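Local coordinates for UDP-N-acetylglucosamine 2-epimerase (PDB 4NES), which probably catalyses the reversible epimerisation at C-2 of UDP-N-acetylglucosamine to UDP-N-acetylmannosamine, at residues Glu186-Phe191 / Tyr271-Met276; Ala174-Leu179 / Ala295-Val300; Asp199-Leu204 / Leu275-Asn280; Trp30-Thr35 / Asn52-Lys57. All coordinates share one frame; numbering follows the deposited sequence.

In the fold
Interactions 1, 2 and 3 lie together on the UDP side of the GT-B fold; interaction 4 lies in the other half, its nearest atoms about 7 to 12 Å from theirs. Helix 271-280 serves both interaction 1, against helix 186-195, and interaction 3, against strand 201-205. Interaction 3 is the buried one and joins apolar packing to a hydroxyl-to-carbonyl bond and a bridging water. Interaction 1 is partly buried and rests on apolar and CH-pi contacts. Interaction 2, near the surface, is purely apolar, though its T175 and L298 touch helix 271-280 too. Interaction 4 is partly buried and sets a proline-rich loop against a strand, with one backbone bond.

Interaction 1: Glu186-Phe191 / Tyr271-Met276; sequences ENVRAF and YLEFLM. With UDP (uridine-5'-diphosphate), chain C.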
# COMPACT_ATOMS: atom_id res chain seq x y z
N GLU A 186 -6.54 -19.74 -39.93
CA GLU A 186 -5.49 -20.02 -40.90
C GLU A 186 -4.29 -19.09 -40.78
O GLU A 186 -3.16 -19.55 -40.91
CB GLU A 186 -6.04 -20.01 -42.33
CG GLU A 186 -5.05 -20.54 -43.37
CD GLU A 186 -5.56 -20.42 -44.79
OE1 GLU A 186 -6.69 -20.87 -45.05
OE2 GLU A 186 -4.83 -19.87 -45.64
N ASN A 187 -4.52 -17.81 -40.52
CA ASN A 187 -3.42 -16.88 -40.31
C ASN A 187 -2.55 -17.26 -39.10
O ASN A 187 -1.33 -17.17 -39.16
CB ASN A 187 -3.93 -15.43 -40.16
CG ASN A 187 -4.36 -14.82 -41.49
OD1 ASN A 187 -4.30 -15.46 -42.53
ND2 ASN A 187 -4.77 -13.55 -41.46
N VAL A 188 -3.18 -17.70 -38.02
CA VAL A 188 -2.43 -18.13 -36.84
C VAL A 188 -1.59 -19.37 -37.15
O VAL A 188 -0.42 -19.44 -36.79
CB VAL A 188 -3.36 -18.39 -35.64
CG1 VAL A 188 -2.56 -18.89 -34.44
CG2 VAL A 188 -4.09 -17.12 -35.26
N ARG A 189 -2.19 -20.33 -37.85
CA ARG A 189 -1.47 -21.53 -38.25
C ARG A 189 -0.29 -21.19 -39.15
O ARG A 189 0.79 -21.78 -39.02
CB ARG A 189 -2.42 -22.47 -38.98
CG ARG A 189 -1.80 -23.76 -39.49
CD ARG A 189 -2.13 -24.93 -38.58
NE ARG A 189 -0.96 -25.45 -37.90
CZ ARG A 189 -0.99 -26.43 -37.00
NH1 ARG A 189 -2.14 -27.00 -36.67
NH2 ARG A 189 0.14 -26.84 -36.42
N ALA A 190 -0.48 -20.23 -40.05
CA ALA A 190 0.58 -19.81 -40.95
C ALA A 190 1.74 -19.16 -40.19
O ALA A 190 2.91 -19.42 -40.50
CB ALA A 190 0.03 -18.87 -42.03
N PHE A 191 1.43 -18.33 -39.20
CA PHE A 191 2.47 -17.77 -38.36
C PHE A 191 3.26 -18.88 -37.69
O PHE A 191 4.49 -18.89 -37.72
CB PHE A 191 1.87 -16.88 -37.26
CG PHE A 191 2.76 -16.75 -36.05
CD1 PHE A 191 3.77 -15.81 -36.02
CD2 PHE A 191 2.59 -17.59 -34.95
CE1 PHE A 191 4.60 -15.69 -34.91
CE2 PHE A 191 3.43 -17.49 -33.85
CZ PHE A 191 4.43 -16.54 -33.83
N TYR A 271 -1.80 -13.20 -28.48
CA TYR A 271 -2.21 -14.30 -27.62
C TYR A 271 -2.50 -15.59 -28.39
O TYR A 271 -2.11 -16.68 -27.97
CB TYR A 271 -3.42 -13.90 -26.80
CG TYR A 271 -3.74 -14.82 -25.66
CD1 TYR A 271 -2.75 -15.23 -24.78
CD2 TYR A 271 -5.04 -15.28 -25.45
CE1 TYR A 271 -3.04 -16.06 -23.72
CE2 TYR A 271 -5.34 -16.13 -24.39
CZ TYR A 271 -4.32 -16.51 -23.53
OH TYR A 271 -4.60 -17.35 -22.47
N LEU A 272 -3.17 -15.47 -29.53
CA LEU A 272 -3.51 -16.66 -30.31
C LEU A 272 -2.25 -17.36 -30.80
O LEU A 272 -2.11 -18.60 -30.71
CB LEU A 272 -4.39 -16.29 -31.50
CG LEU A 272 -5.71 -15.61 -31.14
CD1 LEU A 272 -6.45 -15.24 -32.42
CD2 LEU A 272 -6.57 -16.52 -30.27
N GLU A 273 -1.32 -16.57 -31.31
CA GLU A 273 -0.04 -17.07 -31.76
C GLU A 273 0.74 -17.72 -30.60
O GLU A 273 1.31 -18.80 -30.75
CB GLU A 273 0.77 -15.93 -32.39
CG GLU A 273 0.21 -15.46 -33.74
CD GLU A 273 -0.97 -14.52 -33.61
OE1 GLU A 273 -1.24 -14.00 -32.50
OE2 GLU A 273 -1.65 -14.29 -34.63
N PHE A 274 0.75 -17.05 -29.45
CA PHE A 274 1.51 -17.57 -28.32
C PHE A 274 0.92 -18.86 -27.77
O PHE A 274 1.66 -19.77 -27.39
CB PHE A 274 1.70 -16.53 -27.22
CG PHE A 274 2.83 -16.85 -26.30
CD1 PHE A 274 4.13 -16.74 -26.75
CD2 PHE A 274 2.59 -17.32 -25.02
CE1 PHE A 274 5.20 -17.07 -25.91
CE2 PHE A 274 3.65 -17.64 -24.18
CZ PHE A 274 4.95 -17.52 -24.64
N LEU A 275 -0.41 -18.95 -27.71
CA LEU A 275 -1.05 -20.19 -27.27
C LEU A 275 -0.64 -21.36 -28.14
O LEU A 275 -0.40 -22.46 -27.65
CB LEU A 275 -2.57 -20.05 -27.31
CG LEU A 275 -3.20 -19.25 -26.19
CD1 LEU A 275 -4.68 -19.06 -26.50
CD2 LEU A 275 -3.03 -19.95 -24.84
N MSE A 276 -0.53 -21.13 -29.45
CA MSE A 276 -0.06 -22.17 -30.34
C MSE A 276 1.39 -22.57 -30.05
O MSE A 276 1.73 -23.76 -30.06
CB MSE A 276 -0.22 -21.73 -31.80
CG MSE A 276 -1.66 -21.74 -32.29
SE MSE A 276 -2.46 -23.51 -32.19
CE MSE A 276 -1.26 -24.44 -33.41
N1 UDP C . 2.00 -13.85 -23.98
C2 UDP C . 1.64 -13.52 -25.25
N3 UDP C . 2.60 -13.36 -26.19
C4 UDP C . 3.91 -13.51 -25.92
C5 UDP C . 4.32 -13.85 -24.62
C6 UDP C . 3.31 -14.00 -23.66
O2 UDP C . 0.45 -13.37 -25.54
O4 UDP C . 4.85 -13.32 -26.93
C1' UDP C . 1.01 -14.00 -22.90
C2' UDP C . 0.92 -15.26 -22.22
O2' UDP C . 0.18 -16.18 -22.99
C3' UDP C . 0.32 -14.91 -20.93
C4' UDP C . 0.75 -13.54 -20.70
O4' UDP C . 1.42 -13.11 -21.86
O3' UDP C . -1.08 -14.96 -20.92
C5' UDP C . 1.72 -13.39 -19.57
O5' UDP C . 2.21 -12.08 -19.47
PA UDP C . 3.67 -11.76 -18.95
O1A UDP C . 4.19 -10.57 -19.73
O2A UDP C . 4.54 -12.98 -19.10
O3A UDP C . 3.57 -11.29 -17.44
PB UDP C . 3.32 -12.02 -16.08
O1B UDP C . 2.26 -13.10 -16.25
O2B UDP C . 4.63 -12.57 -15.58
O3B UDP C . 2.84 -10.90 -15.20
O HOH W 1 -1.22 -14.75 -36.96
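V188 sets its two methyls against L272 and M276 where helices 186-195 and 271-280 cross in the UDP-binding half of this GT-B fold. The axes of the short segments come within 9.4 Å and cross at -53°. V188 CG1 stands anti to the backbone N (chi1 178°), which turns CG1 towards M276 and CG2 towards E273, with L272 touched by both. V188 CG1 lies 3.7 Å from CG of M276, a selenomethionine. V188 CG2 lies 3.9 Å from L272 CB and also meets E273 OE2. The F191 ring takes the stem of E273 over one face. This is a CH-pi contact, with E273 CG 3.8 Å from the F191 ring centroid. E273 bends at chi2, and its carboxylate plane stands nearly upright to the ring, 87° away. E273 OE1 is close to the like-charged E50 OE2, which may raise the proton affinity of one of them. R189 starts away from the contact, then bends at chi2 and chi3 until M276 CE lies over one face of its guanidinium.

Y271 and F274 of the same helix meet UDP. The uracil lies over the F274 ring, its C5 above the ring centre. An alanine at F274 would remove that ring and is likely to leave one uracil face poorly supported. Y271 comes to the ribose with its ring edge, CE1 lying 3.3 Å from UDP O2'.

Interaction 2: Ala174-Leu179 / Ala295-Val300; sequences ATLQNL and ACILKV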
# COMPACT_ATOMS: atom_id res chain seq x y z
N ALA A 174 -9.68 -17.81 -20.40
CA ALA A 174 -9.03 -17.22 -21.56
C ALA A 174 -8.38 -18.28 -22.45
O ALA A 174 -8.53 -18.26 -23.68
CB ALA A 174 -7.99 -16.19 -21.13
N THR A 175 -7.69 -19.22 -21.82
CA THR A 175 -7.00 -20.26 -22.56
C THR A 175 -8.05 -21.15 -23.22
O THR A 175 -7.87 -21.61 -24.36
CB THR A 175 -6.04 -21.06 -21.64
OG1 THR A 175 -5.21 -20.15 -20.91
CG2 THR A 175 -5.15 -21.97 -22.46
N LEU A 176 -9.18 -21.35 -22.53
CA LEU A 176 -10.30 -22.15 -23.02
C LEU A 176 -11.21 -21.43 -24.03
O LEU A 176 -11.86 -22.10 -24.85
CB LEU A 176 -11.14 -22.67 -21.85
CG LEU A 176 -10.85 -24.06 -21.27
CD1 LEU A 176 -11.59 -25.12 -22.09
CD2 LEU A 176 -9.36 -24.36 -21.22
N GLN A 177 -11.28 -20.10 -23.98
CA GLN A 177 -12.06 -19.35 -24.98
C GLN A 177 -11.26 -19.20 -26.29
O GLN A 177 -11.86 -19.16 -27.37
CB GLN A 177 -12.64 -17.99 -24.43
CG GLN A 177 -11.66 -16.93 -23.81
CD GLN A 177 -12.33 -15.67 -23.13
OE1 GLN A 177 -11.82 -14.54 -23.26
NE2 GLN A 177 -13.41 -15.88 -22.40
N ASN A 178 -9.93 -19.21 -26.20
CA ASN A 178 -9.07 -18.82 -27.33
C ASN A 178 -8.24 -19.92 -28.01
O ASN A 178 -7.82 -19.74 -29.16
CB ASN A 178 -8.16 -17.65 -26.93
CG ASN A 178 -8.94 -16.37 -26.68
OD1 ASN A 178 -9.39 -15.70 -27.61
ND2 ASN A 178 -9.13 -16.04 -25.41
N LEU A 179 -7.98 -21.04 -27.33
CA LEU A 179 -7.19 -22.10 -27.96
C LEU A 179 -7.88 -22.64 -29.20
O LEU A 179 -7.25 -22.78 -30.24
CB LEU A 179 -6.87 -23.24 -26.98
CG LEU A 179 -5.45 -23.83 -26.96
CD1 LEU A 179 -5.51 -25.31 -26.60
CD2 LEU A 179 -4.70 -23.62 -28.27
N ALA A 295 1.05 -23.25 -19.08
CA ALA A 295 1.77 -24.51 -19.27
C ALA A 295 1.04 -25.62 -18.53
O ALA A 295 0.82 -26.71 -19.06
CB ALA A 295 3.21 -24.37 -18.76
N CYS A 296 0.60 -25.33 -17.31
CA CYS A 296 -0.10 -26.32 -16.51
C CYS A 296 -1.43 -26.71 -17.17
O CYS A 296 -1.76 -27.89 -17.30
CB CYS A 296 -0.32 -25.76 -15.10
SG CYS A 296 -1.13 -26.90 -13.96
N ILE A 297 -2.18 -25.70 -17.61
CA ILE A 297 -3.47 -25.91 -18.23
C ILE A 297 -3.36 -26.71 -19.53
O ILE A 297 -4.17 -27.62 -19.79
CB ILE A 297 -4.13 -24.55 -18.50
CG1 ILE A 297 -4.48 -23.86 -17.17
CG2 ILE A 297 -5.37 -24.70 -19.39
CD1 ILE A 297 -4.68 -22.35 -17.28
N LEU A 298 -2.34 -26.41 -20.32
CA LEU A 298 -2.13 -27.05 -21.61
C LEU A 298 -1.41 -28.39 -21.52
O LEU A 298 -1.20 -29.05 -22.55
CB LEU A 298 -1.33 -26.12 -22.52
CG LEU A 298 -2.04 -24.82 -22.88
CD1 LEU A 298 -1.10 -23.86 -23.60
CD2 LEU A 298 -3.27 -25.12 -23.74
N LYS A 299 -1.06 -28.80 -20.30
CA LYS A 299 -0.37 -30.08 -20.04
C LYS A 299 1.00 -30.14 -20.72
O LYS A 299 1.39 -31.17 -21.29
CB LYS A 299 -1.22 -31.28 -20.47
CG LYS A 299 -2.63 -31.27 -19.97
CD LYS A 299 -2.71 -31.34 -18.46
CE LYS A 299 -4.18 -31.32 -18.03
NZ LYS A 299 -4.34 -31.23 -16.56
N VAL A 300 1.72 -29.03 -20.67
CA VAL A 300 3.07 -28.97 -21.19
C VAL A 300 3.99 -28.74 -20.01
O VAL A 300 3.78 -27.79 -19.26
CB VAL A 300 3.21 -27.82 -22.22
CG1 VAL A 300 4.62 -27.73 -22.75
CG2 VAL A 300 2.22 -28.00 -23.37
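T175, L176 and L179 meet I297 and L298 in a small apolar helix-to-helix contact near the protein surface. Helix 170-183 lies in the chain between the last strand of the first sheet and the first strand of the second. Helix 289-298 belongs to the second, UDP-binding half of the GT-B fold. Only 180 Å² is buried between the two segments. L298 CD2 meets two partners. It lies 3.6 Å from L179 CD1 and 3.9 Å from T175 CG2. I297 CG2 comes in beside it, 4.1 Å from T175 CG2. L176 CD2 adds a looser touch on I297 at the exposed margin.

T175 has OG1 beside its own backbone N (chi1 -50°), and this turns the methyl to the partner helix. OG1 is taken up by I171 O and by the hydroxyl of Y271. L179 has both side-chain torsions off the staggered values, chi1 (-137°) the more so, yet its CD1 still reaches L298. Past L298 the chain turns at K299, where a positive phi and the bonds V300 N to A295 O and K299 N to C296 O form a Schellman motif that leads towards strand 302-304.

Helix 271-280 touches both partners. L275 touches T175 and N178, and E278 touches L298. A295 and V300 pack on I284 of strand 283-286.

Interaction 3: Asp199-Leu204 / Leu275-Asn280; sequences DDYFLL and LMLEKN
Y201 points its ring at helix 271-280 and gives its hydroxyl to a backbone carbonyl there. The helix is the crossover between strands 263-266 and 283-286 of the Rossmann-like sheet; strand 283-286 pairs with strand 201-205. The Y201 OH to L277 O bond is 2.7 Å. L277 O lies near the ring plane, at the edge. The C=O...donor angle is 118°, with the donor tilted slightly from the carbonyl plane. Y201 holds its CG between the backbone N and the carbonyl carbon (chi1 63°), and from there the ring reaches the helix. A phenylalanine at Y201 would lack the hydroxyl and would probably leave the buried L277 O without this donor.

L203, two residues on, packs on the same helix. It crosses L277 at about a right angle, and its CD2 is 3.7 Å from E278 CG. At the backbone of Y201, a water joins D199 O, Y201 N and N280 O, tying the backbone at D199 and Y201 to N280. N280 CB lies close to the hydroxyl, while the amide turns back along the helix. Its ND2 and its backbone N reach M276 O from opposite faces, the ND2 bond being 2.9 Å.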
# COMPACT_ATOMS: atom_id res chain seq x y z
N ASP A 199 10.02 -29.74 -35.39
CA ASP A 199 8.78 -29.78 -34.62
C ASP A 199 9.07 -29.80 -33.12
O ASP A 199 8.25 -29.37 -32.32
CB ASP A 199 7.94 -30.99 -35.02
CG ASP A 199 7.62 -31.00 -36.50
OD1 ASP A 199 7.37 -29.92 -37.06
OD2 ASP A 199 7.62 -32.10 -37.10
N ASP A 200 10.25 -30.31 -32.76
CA ASP A 200 10.68 -30.34 -31.36
C ASP A 200 11.37 -29.05 -30.95
O ASP A 200 12.42 -28.70 -31.48
CB ASP A 200 11.63 -31.52 -31.12
CG ASP A 200 10.91 -32.79 -30.71
OD1 ASP A 200 9.68 -32.89 -30.93
OD2 ASP A 200 11.58 -33.70 -30.18
N TYR A 201 10.78 -28.32 -30.00
CA TYR A 201 11.41 -27.11 -29.50
C TYR A 201 11.06 -26.85 -28.04
O TYR A 201 10.08 -27.39 -27.53
CB TYR A 201 11.03 -25.89 -30.34
CG TYR A 201 9.54 -25.57 -30.30
CD1 TYR A 201 8.67 -26.14 -31.22
CD2 TYR A 201 9.02 -24.70 -29.35
CE1 TYR A 201 7.31 -25.85 -31.20
CE2 TYR A 201 7.66 -24.41 -29.32
CZ TYR A 201 6.81 -24.99 -30.25
OH TYR A 201 5.46 -24.73 -30.25
N PHE A 202 11.88 -26.05 -27.37
CA PHE A 202 11.54 -25.53 -26.06
C PHE A 202 11.14 -24.07 -26.26
O PHE A 202 11.74 -23.37 -27.07
CB PHE A 202 12.72 -25.57 -25.09
CG PHE A 202 13.21 -26.96 -24.74
CD1 PHE A 202 12.48 -28.09 -25.09
CD2 PHE A 202 14.39 -27.12 -24.03
CE1 PHE A 202 12.94 -29.36 -24.76
CE2 PHE A 202 14.86 -28.39 -23.69
CZ PHE A 202 14.13 -29.50 -24.06
N LEU A 203 10.12 -23.63 -25.53
CA LEU A 203 9.68 -22.24 -25.59
C LEU A 203 10.18 -21.48 -24.37
O LEU A 203 10.01 -21.93 -23.24
CB LEU A 203 8.15 -22.19 -25.64
CG LEU A 203 7.49 -20.82 -25.77
CD1 LEU A 203 7.81 -20.14 -27.10
CD2 LEU A 203 5.99 -20.96 -25.59
N LEU A 204 10.80 -20.32 -24.60
CA LEU A 204 11.37 -19.52 -23.52
C LEU A 204 10.79 -18.11 -23.46
O LEU A 204 10.69 -17.44 -24.48
CB LEU A 204 12.88 -19.44 -23.70
CG LEU A 204 13.69 -18.52 -22.78
CD1 LEU A 204 13.68 -19.00 -21.34
CD2 LEU A 204 15.12 -18.39 -23.31
N LEU A 275 -0.41 -18.95 -27.71
CA LEU A 275 -1.05 -20.19 -27.27
C LEU A 275 -0.64 -21.36 -28.14
O LEU A 275 -0.40 -22.46 -27.65
CB LEU A 275 -2.57 -20.05 -27.31
CG LEU A 275 -3.20 -19.25 -26.19
CD1 LEU A 275 -4.68 -19.06 -26.50
CD2 LEU A 275 -3.03 -19.95 -24.84
N MSE A 276 -0.53 -21.13 -29.45
CA MSE A 276 -0.06 -22.17 -30.34
C MSE A 276 1.39 -22.57 -30.05
O MSE A 276 1.73 -23.76 -30.06
CB MSE A 276 -0.22 -21.73 -31.80
CG MSE A 276 -1.66 -21.74 -32.29
SE MSE A 276 -2.46 -23.51 -32.19
CE MSE A 276 -1.26 -24.44 -33.41
N LEU A 277 2.24 -21.59 -29.79
CA LEU A 277 3.61 -21.91 -29.42
C LEU A 277 3.66 -22.71 -28.11
O LEU A 277 4.43 -23.66 -27.99
CB LEU A 277 4.45 -20.65 -29.31
CG LEU A 277 4.75 -19.94 -30.64
CD1 LEU A 277 5.39 -18.60 -30.35
CD2 LEU A 277 5.66 -20.79 -31.52
N GLU A 278 2.85 -22.33 -27.13
CA GLU A 278 2.84 -23.06 -25.87
C GLU A 278 2.34 -24.49 -26.06
O GLU A 278 2.96 -25.45 -25.59
CB GLU A 278 1.95 -22.37 -24.85
CG GLU A 278 2.47 -21.04 -24.36
CD GLU A 278 1.49 -20.35 -23.44
OE1 GLU A 278 0.29 -20.35 -23.74
OE2 GLU A 278 1.92 -19.82 -22.40
N LYS A 279 1.20 -24.62 -26.74
CA LYS A 279 0.54 -25.91 -26.86
C LYS A 279 1.46 -26.93 -27.51
O LYS A 279 1.43 -28.11 -27.16
CB LYS A 279 -0.74 -25.77 -27.69
CG LYS A 279 -1.53 -27.07 -27.82
CD LYS A 279 -2.73 -26.92 -28.74
CE LYS A 279 -3.51 -28.23 -28.83
NZ LYS A 279 -2.73 -29.30 -29.52
N ASN A 280 2.28 -26.47 -28.44
CA ASN A 280 3.10 -27.38 -29.24
C ASN A 280 4.55 -27.54 -28.77
O ASN A 280 5.32 -28.26 -29.38
CB ASN A 280 3.05 -26.97 -30.71
CG ASN A 280 1.69 -27.21 -31.33
OD1 ASN A 280 1.35 -28.35 -31.68
ND2 ASN A 280 0.89 -26.16 -31.46
O HOH W 2 7.92 -29.22 -29.73

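Interaction 4: Trp30-Thr35 / Asn52-Lys57; sequences WHIIHT and NLPNPK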
# COMPACT_ATOMS: atom_id res chain seq x y z
N TRP A 30 -20.26 0.03 -17.60
CA TRP A 30 -18.84 -0.17 -17.33
C TRP A 30 -17.97 0.37 -18.45
O TRP A 30 -18.39 0.46 -19.60
CB TRP A 30 -18.56 -1.66 -17.14
CG TRP A 30 -18.71 -2.44 -18.41
CD1 TRP A 30 -19.86 -2.94 -18.94
CD2 TRP A 30 -17.66 -2.80 -19.31
NE1 TRP A 30 -19.60 -3.59 -20.12
CE2 TRP A 30 -18.25 -3.51 -20.37
CE3 TRP A 30 -16.28 -2.58 -19.33
CZ2 TRP A 30 -17.50 -4.02 -21.44
CZ3 TRP A 30 -15.54 -3.08 -20.39
CH2 TRP A 30 -16.16 -3.79 -21.43
N HIS A 31 -16.73 0.71 -18.10
CA HIS A 31 -15.75 1.14 -19.08
C HIS A 31 -14.36 0.83 -18.58
O HIS A 31 -14.18 0.44 -17.42
CB HIS A 31 -15.90 2.65 -19.38
CG HIS A 31 -17.00 2.97 -20.34
ND1 HIS A 31 -18.23 3.42 -19.94
CD2 HIS A 31 -17.05 2.87 -21.70
CE1 HIS A 31 -19.00 3.61 -21.01
NE2 HIS A 31 -18.31 3.28 -22.08
N ILE A 32 -13.38 1.01 -19.46
CA ILE A 32 -11.99 0.69 -19.17
C ILE A 32 -11.19 1.98 -19.07
O ILE A 32 -11.28 2.86 -19.94
CB ILE A 32 -11.37 -0.19 -20.27
CG1 ILE A 32 -12.14 -1.51 -20.39
CG2 ILE A 32 -9.88 -0.43 -20.00
CD1 ILE A 32 -11.73 -2.34 -21.60
N ILE A 33 -10.40 2.06 -18.01
CA ILE A 33 -9.36 3.07 -17.87
C ILE A 33 -8.02 2.37 -18.10
O ILE A 33 -7.64 1.46 -17.36
CB ILE A 33 -9.36 3.70 -16.46
CG1 ILE A 33 -10.70 4.38 -16.15
CG2 ILE A 33 -8.19 4.68 -16.32
CD1 ILE A 33 -10.83 4.78 -14.69
N HIS A 34 -7.31 2.79 -19.14
CA HIS A 34 -6.02 2.22 -19.49
C HIS A 34 -4.93 3.19 -19.04
O HIS A 34 -4.93 4.35 -19.44
CB HIS A 34 -5.98 2.02 -21.01
CG HIS A 34 -4.95 1.04 -21.50
ND1 HIS A 34 -3.75 0.81 -20.85
CD2 HIS A 34 -4.94 0.25 -22.60
CE1 HIS A 34 -3.06 -0.08 -21.52
NE2 HIS A 34 -3.75 -0.44 -22.59
N THR A 35 -4.00 2.74 -18.20
CA THR A 35 -2.89 3.61 -17.81
C THR A 35 -1.86 3.73 -18.91
O THR A 35 -1.00 4.62 -18.87
CB THR A 35 -2.16 3.09 -16.56
OG1 THR A 35 -1.65 1.78 -16.86
CG2 THR A 35 -3.10 3.03 -15.37
N ASN A 52 -10.95 -9.05 -29.14
CA ASN A 52 -12.21 -8.39 -29.48
C ASN A 52 -12.71 -7.51 -28.33
O ASN A 52 -13.87 -7.59 -27.90
CB ASN A 52 -13.26 -9.44 -29.90
CG ASN A 52 -14.47 -8.84 -30.57
OD1 ASN A 52 -14.38 -7.83 -31.27
ND2 ASN A 52 -15.61 -9.48 -30.37
N LEU A 53 -11.81 -6.67 -27.81
CA LEU A 53 -12.10 -5.83 -26.66
C LEU A 53 -12.40 -4.40 -27.10
O LEU A 53 -11.83 -3.92 -28.09
CB LEU A 53 -10.92 -5.82 -25.68
CG LEU A 53 -10.50 -7.19 -25.15
CD1 LEU A 53 -9.32 -7.04 -24.22
CD2 LEU A 53 -11.64 -7.91 -24.45
N PRO A 54 -13.28 -3.71 -26.36
CA PRO A 54 -13.60 -2.33 -26.74
C PRO A 54 -12.47 -1.37 -26.42
O PRO A 54 -11.64 -1.64 -25.54
CB PRO A 54 -14.82 -2.01 -25.86
CG PRO A 54 -14.65 -2.88 -24.67
CD PRO A 54 -14.05 -4.16 -25.20
N ASN A 55 -12.45 -0.24 -27.11
CA ASN A 55 -11.49 0.81 -26.81
C ASN A 55 -11.69 1.32 -25.39
O ASN A 55 -12.82 1.50 -24.94
CB ASN A 55 -11.65 1.99 -27.77
CG ASN A 55 -11.59 1.58 -29.22
OD1 ASN A 55 -10.79 0.73 -29.60
ND2 ASN A 55 -12.44 2.19 -30.03
N PRO A 56 -10.58 1.54 -24.68
CA PRO A 56 -10.69 2.21 -23.38
C PRO A 56 -11.37 3.57 -23.51
O PRO A 56 -11.18 4.26 -24.53
CB PRO A 56 -9.23 2.40 -22.97
CG PRO A 56 -8.51 1.27 -23.62
CD PRO A 56 -9.20 1.11 -24.96
N LYS A 57 -12.14 3.96 -22.51
CA LYS A 57 -12.73 5.29 -22.48
C LYS A 57 -11.66 6.33 -22.13
O LYS A 57 -11.72 7.47 -22.61
CB LYS A 57 -13.88 5.35 -21.48
CG LYS A 57 -14.63 6.67 -21.50
CD LYS A 57 -15.86 6.62 -20.61
CE LYS A 57 -16.53 7.98 -20.58
NZ LYS A 57 -17.87 7.92 -19.92
O HOH W 3 -14.44 1.09 -22.61
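P54, P56 and K57 are three bumps of loop 52-57 that fit against side chains of strand 30-34. P54 fits between W30 and I32. Its CG lies 3.7 Å from W30 CH2, and I32 CD1 reaches past the same ring towards P54 O. The W30 side chain starts away from the loop. With chi1 at 69° the indole swings round so that its far corner, not its pyrrole end, meets the proline. P56 fills the next hollow, between I32 and H34. Its CB faces I32 CG2, and its CG lies 3.7 Å from H34 CB. H34 and P56 lie side by side and point the same way, so the proline CG sits at the imidazole edge. D44 takes H34 NE2 and the backbone N of N36 meets ND1, which fixes the turn of that ring.

Strand 30-34 lies between strands 3-7 and 58-59 in the parallel sheet of the first Rossmann-like half. Strand 30-34, helix 45-50 and strand 58-59 form a beta-alpha-beta crossover, and the loop brings the chain back to strand 58-59. The loop opens with a Schellman motif at N52.

K57 closes the row over H31. Its chain is extended, and CD stands 4.0 Å from the H31 ring centroid in a CH-pi contact, 16° off the normal. The backbone also pairs here: K57 N gives a 2.9 Å bond to I32 O, in the carbonyl plane but bent at the hydrogen (132°). A water between the two segments binds N55 O at 2.9 Å and reaches I32 N weakly.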